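Local coordinates for 2-dehydro-3-deoxy-d-gluconate/2-dehydro-3-deoxy-phosphogluconate aldolase (Picrophilus torridus, PDB 4UXD), which is an aldolase of the dihydrodipicolinate synthetase family, folded as a (beta/alpha)8 barrel and assembled from four chains, at residues P31-L36 with T227-D232; F63-T68 with K80-F85; G190-L195 with L216-S221. All blocks are in the same frame, centred on the assembly; numbering follows the deposited sequence.

Contact 1. Residues P31-L36 with T227-D232; sequences PMITPL and TTNFSD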
ATOM      1  N   PRO A  31     -15.345  16.394 -17.274  1.00 23.25           N
ATOM      2  CA  PRO A  31     -14.220  17.017 -16.578  1.00 25.14           C
ATOM      3  C   PRO A  31     -13.231  17.521 -17.625  1.00 24.70           C
ATOM      4  O   PRO A  31     -12.432  16.751 -18.178  1.00 15.65           O
ATOM      5  CB  PRO A  31     -13.660  15.884 -15.721  1.00 23.82           C
ATOM      6  CG  PRO A  31     -13.955  14.649 -16.493  1.00 21.78           C
ATOM      7  CD  PRO A  31     -15.194  14.937 -17.356  1.00 19.89           C
ATOM      8  N   MET A  32     -13.340  18.813 -17.924  1.00 22.17           N
ATOM      9  CA  MET A  32     -12.643  19.416 -19.056  1.00 23.14           C
ATOM     10  C   MET A  32     -11.131  19.351 -18.923  1.00 26.73           C
ATOM     11  O   MET A  32     -10.581  19.639 -17.857  1.00 20.33           O
ATOM     12  CB  MET A  32     -13.046  20.881 -19.216  1.00 28.45           C
ATOM     13  CG  MET A  32     -14.525  21.118 -19.443  1.00 40.54           C
ATOM     14  SD  MET A  32     -14.924  22.877 -19.545  1.00 34.63           S
ATOM     15  CE  MET A  32     -13.998  23.329 -21.013  1.00 37.18           C
ATOM     16  N   ILE A  33     -10.454  18.992 -20.011  1.00 23.54           N
ATOM     17  CA  ILE A  33      -9.032  19.283 -20.093  1.00 25.30           C
ATOM     18  C   ILE A  33      -8.872  20.790 -20.206  1.00 24.97           C
ATOM     19  O   ILE A  33      -9.786  21.497 -20.631  1.00 24.58           O
ATOM     20  CB  ILE A  33      -8.343  18.603 -21.291  1.00 25.93           C
ATOM     21  CG1 ILE A  33      -9.017  19.019 -22.602  1.00 29.27           C
ATOM     22  CG2 ILE A  33      -8.360  17.088 -21.123  1.00 22.50           C
ATOM     23  CD1 ILE A  33      -8.234  18.641 -23.831  1.00 26.92           C
ATOM     24  N   THR A  34      -7.705  21.276 -19.829  1.00 28.64           N
ATOM     25  CA  THR A  34      -7.333  22.661 -20.081  1.00 30.30           C
ATOM     26  C   THR A  34      -6.386  22.732 -21.291  1.00 30.14           C
ATOM     27  O   THR A  34      -5.178  22.541 -21.126  1.00 24.49           O
ATOM     28  CB  THR A  34      -6.655  23.251 -18.846  1.00 25.36           C
ATOM     29  OG1 THR A  34      -7.436  22.937 -17.693  1.00 23.84           O
ATOM     30  CG2 THR A  34      -6.492  24.753 -18.972  1.00 32.52           C
ATOM     31  N   PRO A  35      -6.921  22.997 -22.506  1.00 26.63           N
ATOM     32  CA  PRO A  35      -6.059  22.958 -23.698  1.00 27.98           C
ATOM     33  C   PRO A  35      -4.858  23.901 -23.602  1.00 28.81           C
ATOM     34  O   PRO A  35      -5.004  25.009 -23.080  1.00 29.17           O
ATOM     35  CB  PRO A  35      -7.003  23.382 -24.828  1.00 27.72           C
ATOM     36  CG  PRO A  35      -8.358  23.041 -24.344  1.00 30.46           C
ATOM     37  CD  PRO A  35      -8.312  23.319 -22.860  1.00 33.27           C
ATOM     38  N   LEU A  36      -3.696  23.443 -24.072  1.00 23.49           N
ATOM     39  CA  LEU A  36      -2.455  24.210 -23.988  1.00 29.49           C
ATOM     40  C   LEU A  36      -1.770  24.401 -25.350  1.00 34.22           C
ATOM     41  O   LEU A  36      -1.787  23.516 -26.220  1.00 30.24           O
ATOM     42  CB  LEU A  36      -1.463  23.536 -23.031  1.00 27.18           C
ATOM     43  CG  LEU A  36      -1.899  23.185 -21.603  1.00 28.51           C
ATOM     44  CD1 LEU A  36      -0.795  22.361 -20.922  1.00 23.04           C
ATOM     45  CD2 LEU A  36      -2.232  24.441 -20.785  1.00 27.61           C
ATOM     46  N   THR A 227     -13.536  10.987 -21.017  1.00 26.46           N
ATOM     47  CA  THR A 227     -13.543  10.632 -22.424  1.00 30.32           C
ATOM     48  C   THR A 227     -14.501  11.502 -23.250  1.00 32.38           C
ATOM     49  O   THR A 227     -14.420  11.509 -24.478  1.00 34.37           O
ATOM     50  CB  THR A 227     -13.928   9.164 -22.627  1.00 32.46           C
ATOM     51  OG1 THR A 227     -15.277   8.945 -22.174  1.00 24.75           O
ATOM     52  CG2 THR A 227     -12.950   8.266 -21.884  1.00 24.49           C
ATOM     53  N   THR A 228     -15.391  12.238 -22.592  1.00 17.07           N
ATOM     54  CA  THR A 228     -16.308  13.116 -23.312  1.00 30.89           C
ATOM     55  C   THR A 228     -15.577  14.314 -23.940  1.00 32.26           C
ATOM     56  O   THR A 228     -16.157  15.042 -24.731  1.00 19.57           O
ATOM     57  CB  THR A 228     -17.444  13.637 -22.406  1.00 26.58           C
ATOM     58  OG1 THR A 228     -16.901  14.411 -21.328  1.00 23.57           O
ATOM     59  CG2 THR A 228     -18.239  12.477 -21.849  1.00 29.30           C
ATOM     60  N   ASN A 229     -14.305  14.501 -23.603  1.00 21.78           N
ATOM     61  CA  ASN A 229     -13.515  15.558 -24.203  1.00 29.02           C
ATOM     62  C   ASN A 229     -13.293  15.343 -25.709  1.00 35.94           C
ATOM     63  O   ASN A 229     -12.912  16.269 -26.421  1.00 33.01           O
ATOM     64  CB  ASN A 229     -12.162  15.672 -23.496  1.00 28.23           C
ATOM     65  CG  ASN A 229     -12.246  16.426 -22.195  1.00 25.87           C
ATOM     66  OD1 ASN A 229     -12.235  17.656 -22.181  1.00 20.58           O
ATOM     67  ND2 ASN A 229     -12.326  15.694 -21.085  1.00 23.73           N
ATOM     68  N   PHE A 230     -13.521  14.123 -26.187  1.00 34.62           N
ATOM     69  CA  PHE A 230     -13.243  13.782 -27.577  1.00 30.04           C
ATOM     70  C   PHE A 230     -14.003  12.540 -28.034  1.00 30.27           C
ATOM     71  O   PHE A 230     -13.707  11.973 -29.076  1.00 35.18           O
ATOM     72  CB  PHE A 230     -11.744  13.573 -27.766  1.00 39.84           C
ATOM     73  CG  PHE A 230     -11.093  12.884 -26.612  1.00 34.77           C
ATOM     74  CD1 PHE A 230     -11.160  11.513 -26.481  1.00 36.41           C
ATOM     75  CD2 PHE A 230     -10.441  13.617 -25.635  1.00 34.00           C
ATOM     76  CE1 PHE A 230     -10.573  10.890 -25.406  1.00 38.41           C
ATOM     77  CE2 PHE A 230      -9.853  12.999 -24.562  1.00 29.54           C
ATOM     78  CZ  PHE A 230      -9.915  11.638 -24.444  1.00 31.13           C
ATOM     79  N   SER A 231     -14.997  12.137 -27.258  1.00 31.87           N
ATOM     80  CA  SER A 231     -15.809  10.982 -27.599  1.00 31.03           C
ATOM     81  C   SER A 231     -17.224  11.137 -27.054  1.00 38.39           C
ATOM     82  O   SER A 231     -17.417  11.533 -25.904  1.00 37.04           O
ATOM     83  CB  SER A 231     -15.168   9.711 -27.059  1.00 26.39           C
ATOM     84  OG  SER A 231     -15.941   8.583 -27.393  1.00 24.50           O
ATOM     85  N   ASP A 232     -18.209  10.838 -27.895  1.00 35.45           N
ATOM     86  CA  ASP A 232     -19.611  10.913 -27.500  1.00 46.87           C
ATOM     87  C   ASP A 232     -20.112   9.593 -26.878  1.00 44.98           C
ATOM     88  O   ASP A 232     -21.267   9.506 -26.437  1.00 36.43           O
ATOM     89  CB  ASP A 232     -20.474  11.270 -28.715  1.00 47.09           C
ATOM     90  CG  ASP A 232     -20.447  10.180 -29.790  1.00 52.40           C
ATOM     91  OD1 ASP A 232     -19.467   9.401 -29.835  1.00 49.78           O
ATOM     92  OD2 ASP A 232     -21.402  10.101 -30.591  1.00 41.88           O
TER
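Asn229 turns its side-chain amide onto the backbone around Met32 and is gripped at both ends. Its ND2 donates to Pro31 O over 3.1 Å in a nearly straight bond, and that oxygen lies in the plane of the Asn229 amide. Its OD1 accepts from Ile33 N, also at 3.1 Å. This N-H comes in from above the plane of the Asn229 carbonyl, 38° out of it. The amide thus bridges one C=O and one N-H on either side of Met32, which fixes its rotation. Setting CG beside the backbone N and anti to the carbonyl carbon (chi1 -80°) aims the group across the gap. ND2 also donates to Gly226 O, three residues back, so both its bonds hold the amide. Ile33 lays its CG1 beside the amide, 3.5 Å from Asn229 OD1, while its side chain also meets Tyr272, Tyr273 and Phe276 of helix 270-279. Pro31 adds a looser touch, its CD 4.4 Å from Thr228 OG1, and a bound glycerol lies close to its ring. The contact is buried. It joins the loops after strands 27-31 and 222-224, first and last of the (beta/alpha)8 barrel, at the C-terminal ends of the strands, where such barrels carry their active sites.

Contact 2. Residues F63-T68 with K80-F85; sequences FPMGST and KDFLKF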
ATOM      1  N   PHE A  63     -17.267  20.921 -16.371  1.00 39.01           N
ATOM      2  CA  PHE A  63     -16.504  20.870 -15.141  1.00 31.43           C
ATOM      3  C   PHE A  63     -15.071  21.296 -15.445  1.00 25.92           C
ATOM      4  O   PHE A  63     -14.192  20.459 -15.618  1.00 26.11           O
ATOM      5  CB  PHE A  63     -16.554  19.457 -14.542  1.00 28.14           C
ATOM      6  CG  PHE A  63     -15.666  19.257 -13.343  1.00 32.99           C
ATOM      7  CD1 PHE A  63     -15.180  20.338 -12.612  1.00 26.29           C
ATOM      8  CD2 PHE A  63     -15.312  17.973 -12.948  1.00 25.78           C
ATOM      9  CE1 PHE A  63     -14.376  20.144 -11.518  1.00 24.57           C
ATOM     10  CE2 PHE A  63     -14.504  17.778 -11.855  1.00 20.15           C
ATOM     11  CZ  PHE A  63     -14.042  18.862 -11.134  1.00 24.28           C
ATOM     12  N   PRO A  64     -14.828  22.605 -15.496  1.00 25.56           N
ATOM     13  CA  PRO A  64     -13.455  23.072 -15.691  1.00 26.32           C
ATOM     14  C   PRO A  64     -12.606  22.939 -14.431  1.00 23.67           C
ATOM     15  O   PRO A  64     -13.125  23.100 -13.322  1.00 24.01           O
ATOM     16  CB  PRO A  64     -13.644  24.546 -16.069  1.00 26.03           C
ATOM     17  CG  PRO A  64     -14.920  24.937 -15.382  1.00 24.91           C
ATOM     18  CD  PRO A  64     -15.790  23.720 -15.415  1.00 31.98           C
ATOM     19  N   MET A  65     -11.320  22.653 -14.623  1.00 20.31           N
ATOM     20  CA  MET A  65     -10.322  22.595 -13.555  1.00 20.76           C
ATOM     21  C   MET A  65     -10.613  21.481 -12.543  1.00 24.08           C
ATOM     22  O   MET A  65     -10.497  21.665 -11.331  1.00 17.25           O
ATOM     23  CB  MET A  65     -10.214  23.957 -12.851  1.00 28.94           C
ATOM     24  CG  MET A  65      -9.541  25.045 -13.702  1.00 25.50           C
ATOM     25  SD  MET A  65      -7.794  24.705 -14.047  1.00 22.35           S
ATOM     26  CE  MET A  65      -7.433  25.996 -15.240  1.00 31.61           C
ATOM     27  N   GLY A  66     -11.010  20.323 -13.061  1.00 22.84           N
ATOM     28  CA  GLY A  66     -10.972  19.098 -12.289  1.00 26.53           C
ATOM     29  C   GLY A  66      -9.587  18.489 -12.406  1.00 26.10           C
ATOM     30  O   GLY A  66      -8.647  19.165 -12.879  1.00 21.31           O
ATOM     31  N   SER A  67      -9.465  17.225 -11.992  1.00 17.51           N
ATOM     32  CA  SER A  67      -8.215  16.484 -12.088  1.00 17.45           C
ATOM     33  C   SER A  67      -7.770  16.338 -13.537  1.00 19.64           C
ATOM     34  O   SER A  67      -6.593  16.480 -13.862  1.00 19.61           O
ATOM     35  CB  SER A  67      -8.353  15.094 -11.452  1.00 24.43           C
ATOM     36  OG  SER A  67      -8.620  15.172 -10.058  1.00 22.91           O
ATOM     37  N   THR A  68      -8.724  16.039 -14.402  1.00 22.59           N
ATOM     38  CA  THR A  68      -8.467  15.918 -15.821  1.00 18.90           C
ATOM     39  C   THR A  68      -7.908  17.224 -16.362  1.00 25.82           C
ATOM     40  O   THR A  68      -7.080  17.218 -17.280  1.00 26.95           O
ATOM     41  CB  THR A  68      -9.750  15.552 -16.584  1.00 19.84           C
ATOM     42  OG1 THR A  68     -10.221  14.281 -16.133  1.00 27.28           O
ATOM     43  CG2 THR A  68      -9.496  15.486 -18.079  1.00 23.71           C
ATOM     44  N   LYS A  80      -8.723  31.485 -12.188  1.00 30.20           N
ATOM     45  CA  LYS A  80      -9.813  32.451 -12.221  1.00 25.64           C
ATOM     46  C   LYS A  80     -10.118  32.807 -13.665  1.00 28.32           C
ATOM     47  O   LYS A  80     -11.278  32.841 -14.082  1.00 28.20           O
ATOM     48  CB  LYS A  80      -9.464  33.704 -11.446  1.00 24.89           C
ATOM     49  CG  LYS A  80      -9.507  33.579  -9.947  1.00 34.31           C
ATOM     50  CD  LYS A  80      -9.220  34.939  -9.330  1.00 46.28           C
ATOM     51  CE  LYS A  80      -8.705  34.833  -7.915  1.00 49.32           C
ATOM     52  NZ  LYS A  80      -8.152  36.134  -7.453  1.00 47.15           N
ATOM     53  N   ASP A  81      -9.063  33.050 -14.436  1.00 27.76           N
ATOM     54  CA  ASP A  81      -9.229  33.484 -15.813  1.00 27.94           C
ATOM     55  C   ASP A  81      -9.937  32.405 -16.627  1.00 31.69           C
ATOM     56  O   ASP A  81     -10.849  32.708 -17.393  1.00 29.68           O
ATOM     57  CB  ASP A  81      -7.877  33.851 -16.435  1.00 24.20           C
ATOM     58  CG  ASP A  81      -7.329  35.182 -15.905  1.00 35.76           C
ATOM     59  OD1 ASP A  81      -8.119  36.005 -15.362  1.00 25.48           O
ATOM     60  OD2 ASP A  81      -6.105  35.399 -16.035  1.00 36.06           O
ATOM     61  N   PHE A  82      -9.558  31.143 -16.429  1.00 35.26           N
ATOM     62  CA  PHE A  82     -10.152  30.045 -17.207  1.00 33.85           C
ATOM     63  C   PHE A  82     -11.640  29.830 -16.876  1.00 27.84           C
ATOM     64  O   PHE A  82     -12.458  29.613 -17.768  1.00 27.83           O
ATOM     65  CB  PHE A  82      -9.364  28.770 -16.968  1.00 26.83           C
ATOM     66  CG  PHE A  82      -9.738  27.633 -17.865  1.00 27.43           C
ATOM     67  CD1 PHE A  82      -9.268  27.574 -19.169  1.00 31.33           C
ATOM     68  CD2 PHE A  82     -10.517  26.592 -17.392  1.00 29.68           C
ATOM     69  CE1 PHE A  82      -9.589  26.510 -19.990  1.00 30.56           C
ATOM     70  CE2 PHE A  82     -10.837  25.520 -18.209  1.00 32.00           C
ATOM     71  CZ  PHE A  82     -10.373  25.478 -19.509  1.00 34.44           C
ATOM     72  N   LEU A  83     -11.990  29.889 -15.597  1.00 29.01           N
ATOM     73  CA  LEU A  83     -13.390  29.780 -15.198  1.00 27.15           C
ATOM     74  C   LEU A  83     -14.207  30.902 -15.854  1.00 35.34           C
ATOM     75  O   LEU A  83     -15.353  30.703 -16.252  1.00 36.34           O
ATOM     76  CB  LEU A  83     -13.530  29.841 -13.675  1.00 21.34           C
ATOM     77  CG  LEU A  83     -12.840  28.754 -12.849  1.00 28.10           C
ATOM     78  CD1 LEU A  83     -13.235  28.880 -11.386  1.00 32.62           C
ATOM     79  CD2 LEU A  83     -13.157  27.353 -13.358  1.00 32.44           C
ATOM     80  N   LYS A  84     -13.610  32.083 -15.974  1.00 32.03           N
ATOM     81  CA  LYS A  84     -14.290  33.189 -16.613  1.00 30.83           C
ATOM     82  C   LYS A  84     -14.531  32.886 -18.094  1.00 27.33           C
ATOM     83  O   LYS A  84     -15.634  33.064 -18.601  1.00 26.41           O
ATOM     84  CB  LYS A  84     -13.484  34.479 -16.451  1.00 39.87           C
ATOM     85  CG  LYS A  84     -14.342  35.735 -16.331  1.00 27.62           C
ATOM     86  CD  LYS A  84     -13.501  36.979 -16.144  1.00 40.77           C
ATOM     87  CE  LYS A  84     -12.798  37.369 -17.442  1.00 68.58           C
ATOM     88  NZ  LYS A  84     -12.063  38.664 -17.342  1.00 59.46           N
ATOM     89  N   PHE A  85     -13.506  32.412 -18.784  1.00 25.36           N
ATOM     90  CA  PHE A  85     -13.631  32.161 -20.206  1.00 35.54           C
ATOM     91  C   PHE A  85     -14.750  31.170 -20.441  1.00 37.31           C
ATOM     92  O   PHE A  85     -15.673  31.429 -21.211  1.00 44.95           O
ATOM     93  CB  PHE A  85     -12.321  31.640 -20.793  1.00 32.63           C
ATOM     94  CG  PHE A  85     -12.382  31.371 -22.277  1.00 38.58           C
ATOM     95  CD1 PHE A  85     -12.237  32.407 -23.194  1.00 35.67           C
ATOM     96  CD2 PHE A  85     -12.563  30.082 -22.757  1.00 33.54           C
ATOM     97  CE1 PHE A  85     -12.285  32.159 -24.572  1.00 27.61           C
ATOM     98  CE2 PHE A  85     -12.603  29.829 -24.134  1.00 34.64           C
ATOM     99  CZ  PHE A  85     -12.471  30.877 -25.034  1.00 34.42           C
TER
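Pro64 packs against Phe82 and Leu83, two successive residues of helix 76-88. Its CG lies 3.6 Å from Leu83 CD2, and the two side chains cross at about a right angle. Its CB meets the edge of the Phe82 ring, 3.7 Å from CE2 and near the ring plane. Phe82 points at the loop from CB onward, and a chi1 of -171° carries its ring on in that direction. Met65, the next residue, adds to this tight part. Its chain bends at chi2 (-66°) and brings CE to 3.8 Å from Phe82 CB. The sulfur is set farther off: Met65 SD is 5.5 Å from the centre of the Phe82 ring, an oblique Met-aromatic contact. Packing is also slacker between Met65 CG and Leu83 CD2, at 4.3 Å. All four touching residues are buried. By contrast, Asp81 and Lys84 of the same helix are exposed and take no part. The loop leaves strand 61-63, and the helix is the next one in the chain, so the two belong to one beta-alpha unit of the barrel. Pro64 also bonds through its backbone to Gly97 at strand 95-97, and on the flank Phe82 touches Tyr44 and Thr47 of helix 44-56.

Contact 3. Residues G190-L195 with L216-S221; sequences GFMEML and LELGAS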
ATOM      1  N   GLY A 190     -17.290   0.939  -1.932  1.00 25.96           N
ATOM      2  CA  GLY A 190     -17.208   2.307  -1.456  1.00 24.76           C
ATOM      3  C   GLY A 190     -18.224   3.198  -2.150  1.00 24.38           C
ATOM      4  O   GLY A 190     -18.850   4.052  -1.520  1.00 15.06           O
ATOM      5  N   PHE A 191     -18.391   2.988  -3.451  1.00 18.97           N
ATOM      6  CA  PHE A 191     -19.350   3.747  -4.227  1.00 19.74           C
ATOM      7  C   PHE A 191     -20.780   3.456  -3.768  1.00 28.65           C
ATOM      8  O   PHE A 191     -21.617   4.354  -3.708  1.00 24.43           O
ATOM      9  CB  PHE A 191     -19.210   3.436  -5.719  1.00 23.46           C
ATOM     10  CG  PHE A 191     -20.031   4.336  -6.599  1.00 27.85           C
ATOM     11  CD1 PHE A 191     -19.646   5.649  -6.814  1.00 22.39           C
ATOM     12  CD2 PHE A 191     -21.193   3.876  -7.201  1.00 30.72           C
ATOM     13  CE1 PHE A 191     -20.403   6.477  -7.616  1.00 25.22           C
ATOM     14  CE2 PHE A 191     -21.958   4.707  -8.003  1.00 26.84           C
ATOM     15  CZ  PHE A 191     -21.565   6.006  -8.210  1.00 22.77           C
ATOM     16  N   MET A 192     -21.069   2.198  -3.450  1.00 30.18           N
ATOM     17  CA  MET A 192     -22.399   1.860  -2.974  1.00 22.56           C
ATOM     18  C   MET A 192     -22.669   2.525  -1.609  1.00 24.60           C
ATOM     19  O   MET A 192     -23.796   2.953  -1.343  1.00 19.65           O
ATOM     20  CB  MET A 192     -22.567   0.343  -2.894  1.00 22.39           C
ATOM     21  CG  MET A 192     -22.436  -0.375  -4.234  1.00 36.48           C
ATOM     22  SD  MET A 192     -22.432  -2.172  -4.085  1.00 36.33           S
ATOM     23  CE  MET A 192     -24.173  -2.519  -4.366  1.00 33.36           C
ATOM     24  N   GLU A 193     -21.658   2.609  -0.740  1.00 23.08           N
ATOM     25  CA  GLU A 193     -21.817   3.384   0.498  1.00 19.57           C
ATOM     26  C   GLU A 193     -22.224   4.811   0.163  1.00 22.83           C
ATOM     27  O   GLU A 193     -23.147   5.337   0.780  1.00 30.18           O
ATOM     28  CB  GLU A 193     -20.541   3.401   1.351  1.00 16.91           C
ATOM     29  CG  GLU A 193     -20.176   2.035   2.005  1.00 30.55           C
ATOM     30  CD  GLU A 193     -18.821   2.057   2.747  1.00 26.61           C
ATOM     31  OE1 GLU A 193     -17.781   2.355   2.122  1.00 36.43           O
ATOM     32  OE2 GLU A 193     -18.783   1.773   3.950  1.00 19.61           O
ATOM     33  N   MET A 194     -21.547   5.435  -0.816  1.00 22.73           N
ATOM     34  CA  MET A 194     -21.863   6.807  -1.221  1.00 21.48           C
ATOM     35  C   MET A 194     -23.302   6.878  -1.774  1.00 30.50           C
ATOM     36  O   MET A 194     -24.063   7.814  -1.458  1.00 26.98           O
ATOM     37  CB  MET A 194     -20.868   7.341  -2.273  1.00 20.35           C
ATOM     38  CG  MET A 194     -19.412   7.570  -1.803  1.00 25.91           C
ATOM     39  SD  MET A 194     -19.164   8.721  -0.405  1.00 25.08           S
ATOM     40  CE  MET A 194     -17.566   9.430  -0.780  1.00 27.74           C
ATOM     41  N   LEU A 195     -23.672   5.888  -2.584  1.00 23.02           N
ATOM     42  CA  LEU A 195     -25.028   5.801  -3.128  1.00 24.19           C
ATOM     43  C   LEU A 195     -26.089   5.714  -2.044  1.00 28.83           C
ATOM     44  O   LEU A 195     -27.227   6.121  -2.255  1.00 25.50           O
ATOM     45  CB  LEU A 195     -25.167   4.592  -4.046  1.00 26.42           C
ATOM     46  CG  LEU A 195     -24.537   4.699  -5.436  1.00 28.38           C
ATOM     47  CD1 LEU A 195     -24.641   3.338  -6.132  1.00 26.73           C
ATOM     48  CD2 LEU A 195     -25.205   5.798  -6.276  1.00 27.19           C
ATOM     49  N   LEU A 216     -25.115   3.291 -12.979  1.00 31.04           N
ATOM     50  CA  LEU A 216     -26.509   3.603 -13.265  1.00 33.79           C
ATOM     51  C   LEU A 216     -27.393   2.464 -12.736  1.00 31.66           C
ATOM     52  O   LEU A 216     -28.431   2.706 -12.118  1.00 27.42           O
ATOM     53  CB  LEU A 216     -26.748   3.823 -14.771  1.00 33.52           C
ATOM     54  CG  LEU A 216     -26.045   4.984 -15.480  1.00 32.35           C
ATOM     55  CD1 LEU A 216     -26.620   5.191 -16.892  1.00 30.62           C
ATOM     56  CD2 LEU A 216     -26.102   6.286 -14.681  1.00 27.85           C
ATOM     57  N   GLU A 217     -26.973   1.221 -12.958  1.00 38.88           N
ATOM     58  CA  GLU A 217     -27.766   0.071 -12.502  1.00 40.16           C
ATOM     59  C   GLU A 217     -28.031   0.147 -11.008  1.00 27.25           C
ATOM     60  O   GLU A 217     -29.068  -0.288 -10.541  1.00 29.09           O
ATOM     61  CB  GLU A 217     -27.065  -1.240 -12.819  1.00 38.13           C
ATOM     62  CG  GLU A 217     -27.262  -1.764 -14.213  1.00 45.11           C
ATOM     63  CD  GLU A 217     -26.606  -3.125 -14.381  1.00 59.89           C
ATOM     64  OE1 GLU A 217     -25.911  -3.564 -13.434  1.00 51.94           O
ATOM     65  OE2 GLU A 217     -26.798  -3.768 -15.436  1.00 57.31           O
ATOM     66  N   LEU A 218     -27.071   0.711 -10.279  1.00 30.84           N
ATOM     67  CA  LEU A 218     -27.129   0.810  -8.829  1.00 23.03           C
ATOM     68  C   LEU A 218     -27.749   2.120  -8.324  1.00 30.95           C
ATOM     69  O   LEU A 218     -27.815   2.349  -7.113  1.00 25.12           O
ATOM     70  CB  LEU A 218     -25.714   0.665  -8.262  1.00 28.17           C
ATOM     71  CG  LEU A 218     -25.039  -0.685  -8.454  1.00 21.17           C
ATOM     72  CD1 LEU A 218     -23.579  -0.648  -8.043  1.00 25.24           C
ATOM     73  CD2 LEU A 218     -25.778  -1.743  -7.655  1.00 25.85           C
ATOM     74  N   GLY A 219     -28.173   2.986  -9.246  1.00 26.56           N
ATOM     75  CA  GLY A 219     -28.841   4.216  -8.879  1.00 19.76           C
ATOM     76  C   GLY A 219     -28.019   5.504  -8.971  1.00 31.67           C
ATOM     77  O   GLY A 219     -28.444   6.528  -8.436  1.00 25.65           O
ATOM     78  N   ALA A 220     -26.867   5.485  -9.642  1.00 29.75           N
ATOM     79  CA  ALA A 220     -26.074   6.720  -9.780  1.00 33.92           C
ATOM     80  C   ALA A 220     -26.826   7.817 -10.537  1.00 31.66           C
ATOM     81  O   ALA A 220     -27.523   7.547 -11.524  1.00 30.84           O
ATOM     82  CB  ALA A 220     -24.759   6.438 -10.482  1.00 30.07           C
ATOM     83  N   SER A 221     -26.653   9.061 -10.098  1.00 29.98           N
ATOM     84  CA  SER A 221     -27.278  10.200 -10.773  1.00 37.34           C
ATOM     85  C   SER A 221     -26.664  10.456 -12.152  1.00 34.46           C
ATOM     86  O   SER A 221     -27.237  11.183 -12.961  1.00 35.00           O
ATOM     87  CB  SER A 221     -27.171  11.459  -9.915  1.00 25.36           C
ATOM     88  OG  SER A 221     -27.456  11.167  -8.561  1.00 28.38           O
TER
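The ring of Phe191 meets Ala220 edge-on. Ala220 CB lies in the ring plane, 3.9 Å from CZ and slightly farther from CE2. Segment 216-221 puts nothing on either face of this ring. Phe191 CG is anti to the backbone N (chi1 -171°), which carries the ring away from its helix and toward the barrel wall. There it also touches Val204 and Gln206 of strand 203-206 and Ser215 of helix 212-217.

Leu195 follows one turn later on the same helix and straddles the chain with its two methyls. CD1 lies 3.6 Å from Leu218 CB and 3.5 Å from Leu218 O. CD2 rests against the backbone beyond, 3.7 Å from Ala220 CA. The side chains of Leu195 and Leu218 cross at about a right angle.

The backbone that Leu195 meets is the end of helix 212-217, closed by a Schellman motif. Gly219 has a positive phi of 104°, and its N bonds back to Leu216 O at 2.9 Å. The turn sends the chain on toward strand 222-224. Helices 188-195 and 212-217 come before and after strand 203-206, so this is contact between successive outer helices of the (beta/alpha)8 barrel.

Met192 meets Leu218 farther out, at its methyls. Its chain runs extended as far as SD and then bends (chi3 95°), which sets CE 3.7 Å from Leu218 CD2. Nearer the helix, Met192 CG is 4.0 Å from Leu218 CD1. The leucine fork is thus met by both the stem and the end of the methionine. A neighbouring subunit packs here as well: its Ile257 touches Met192 and its Thr214 touches Leu218. A bound glycerol lies close to the Met192 side chain.

How the contacts relate
From the N terminus, the chain leaves strand 27-31 through 31-36 and opens the long loop that contact 1 closes only at 227-232. Contact 2 is nested early in that loop and closes a short one, from the end of strand 61-63 to helix 76-88. Contact 3 is nested later, between helices 188-195 and 212-217, in series with contact 2. None of the loops cross. Contacts 1 and 2 touch: Met32 N lies 3.0 Å from Phe63 O, probably a hydrogen bond between adjacent strand ends. Contact 3 lies across the chain's centre from contact 2, their centres about 27 Å apart, and joins outer helices.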